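Local structure of FAD-binding oxidoreductase (Gulosibacter chungangensis, 7PBG) at residues A[411-416]-A[425-430]. The protein oxidises 4-ethylphenol, dehydrogenating 4-alkylphenols toward 4-vinylphenol-type products with the help of a covalently bound FAD. Numbering follows the deposited sequence.
Sequences KQYEDT and IDYLAQ
The aromatic ring of Y427 lies between T416 and Y413 of the facing helix. T416 makes a CH-pi contact: its methyl CG2 sits over one face of the Y427 ring, 3.6 Å from the centroid and shifted toward the rim at CZ. This methyl is anti to the backbone N of T416, which leaves OG1 (chi1 -57°) turned back to its own helix, where it hydrogen-bonds Q412 O at 2.8 Å and is likely to hold this rotamer. The same carbonyl also accepts T416 N, the two donors arriving from opposite faces of its plane.

The two tyrosines meet obliquely, with centroids 5.4 Å apart and planes at 36°. Y413 CD1 approaches Y427 CE2 to 3.5 Å, and the neighbouring CE1 has A429 CB at the ring edge, 3.9 Å away. Segment 411-416 of helix 406-422 runs nearly antiparallel (168°) to segment 426-430, part of an inner strand of the eight-stranded antiparallel sheet, in the C-terminal family region of FAD-linked oxidases.

No hydrogen bond joins the two segments; the phenol groups are tied to neighbouring strands, Y427 OH to H440 NE2 and Y413 OH to N280 ND2. Q412 OE1 engages ND1 of the same H440, so that both imidazole nitrogens are held. An alanine in place of Y427 would probably leave T416 CG2 and the Y413 ring without their shared aromatic partner and H440 NE2 without its phenol.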
# COMPACT_ATOMS: atom_id res chain seq x y z
N LYS A 411 -2.59 23.38 19.81
CA LYS A 411 -3.25 22.93 21.05
C LYS A 411 -2.54 21.68 21.55
O LYS A 411 -2.26 21.59 22.77
CB LYS A 411 -4.75 22.68 20.91
N GLN A 412 -2.26 20.72 20.67
CA GLN A 412 -1.48 19.52 21.02
C GLN A 412 -0.15 19.95 21.63
O GLN A 412 0.22 19.41 22.69
CB GLN A 412 -1.21 18.66 19.81
CG GLN A 412 -2.41 17.83 19.42
CD GLN A 412 -1.94 16.57 18.74
OE1 GLN A 412 -1.47 15.63 19.39
NE2 GLN A 412 -2.05 16.58 17.43
N TYR A 413 0.57 20.87 21.00
CA TYR A 413 1.86 21.36 21.54
C TYR A 413 1.67 21.91 22.96
O TYR A 413 2.41 21.50 23.87
CB TYR A 413 2.48 22.47 20.69
CG TYR A 413 3.86 22.89 21.12
CD1 TYR A 413 4.89 21.98 21.09
CD2 TYR A 413 4.16 24.17 21.56
CE1 TYR A 413 6.19 22.31 21.43
CE2 TYR A 413 5.47 24.51 21.93
CZ TYR A 413 6.50 23.59 21.83
OH TYR A 413 7.84 23.86 22.12
N GLU A 414 0.75 22.87 23.13
CA GLU A 414 0.53 23.55 24.45
C GLU A 414 0.13 22.51 25.49
O GLU A 414 0.67 22.53 26.57
CB GLU A 414 -0.49 24.68 24.33
CG GLU A 414 0.08 25.90 23.62
CD GLU A 414 1.33 26.51 24.27
OE1 GLU A 414 2.19 27.08 23.53
OE2 GLU A 414 1.44 26.42 25.52
N ASP A 415 -0.79 21.62 25.16
CA ASP A 415 -1.24 20.57 26.11
C ASP A 415 -0.06 19.67 26.48
O ASP A 415 0.03 19.25 27.64
CB ASP A 415 -2.36 19.72 25.52
CG ASP A 415 -3.72 20.43 25.44
OD1 ASP A 415 -3.86 21.50 26.01
OD2 ASP A 415 -4.62 19.88 24.80
N THR A 416 0.76 19.27 25.50
CA THR A 416 1.86 18.31 25.76
C THR A 416 2.95 19.02 26.57
O THR A 416 3.53 18.39 27.42
CB THR A 416 2.35 17.65 24.47
OG1 THR A 416 1.25 17.01 23.82
CG2 THR A 416 3.43 16.60 24.66
N ILE A 425 9.35 16.23 32.65
CA ILE A 425 9.90 15.50 31.49
C ILE A 425 10.16 16.53 30.38
O ILE A 425 9.26 17.29 30.03
CB ILE A 425 8.97 14.34 31.08
CG1 ILE A 425 8.73 13.36 32.24
CG2 ILE A 425 9.50 13.63 29.85
CD1 ILE A 425 9.98 12.71 32.80
N ASP A 426 11.33 16.45 29.76
CA ASP A 426 11.67 17.33 28.62
C ASP A 426 10.94 16.83 27.37
O ASP A 426 10.87 15.60 27.16
CB ASP A 426 13.19 17.33 28.39
CG ASP A 426 13.97 18.18 29.38
OD1 ASP A 426 13.36 18.83 30.23
OD2 ASP A 426 15.19 18.16 29.31
N TYR A 427 10.47 17.78 26.57
CA TYR A 427 9.58 17.56 25.41
C TYR A 427 10.24 17.99 24.13
O TYR A 427 10.39 19.18 23.91
CB TYR A 427 8.29 18.36 25.65
CG TYR A 427 7.29 18.37 24.54
CD1 TYR A 427 7.16 17.33 23.61
CD2 TYR A 427 6.41 19.43 24.47
CE1 TYR A 427 6.23 17.38 22.59
CE2 TYR A 427 5.46 19.48 23.48
CZ TYR A 427 5.35 18.45 22.56
OH TYR A 427 4.36 18.58 21.63
N LEU A 428 10.64 17.02 23.33
CA LEU A 428 11.16 17.25 21.98
C LEU A 428 10.00 16.97 21.03
O LEU A 428 9.35 15.92 21.17
CB LEU A 428 12.36 16.34 21.73
CG LEU A 428 13.65 16.80 22.41
CD1 LEU A 428 13.54 16.86 23.93
CD2 LEU A 428 14.77 15.86 21.99
N ALA A 429 9.71 17.91 20.16
CA ALA A 429 8.46 17.87 19.39
C ALA A 429 8.80 17.94 17.92
O ALA A 429 9.66 18.76 17.52
CB ALA A 429 7.53 18.99 19.80
N GLN A 430 8.15 17.10 17.13
CA GLN A 430 8.17 17.29 15.67
C GLN A 430 6.72 17.21 15.20
O GLN A 430 5.94 16.39 15.71
CB GLN A 430 9.16 16.28 15.13
CG GLN A 430 9.41 16.35 13.64
CD GLN A 430 10.75 15.70 13.39
OE1 GLN A 430 11.80 16.27 13.68
NE2 GLN A 430 10.71 14.46 12.97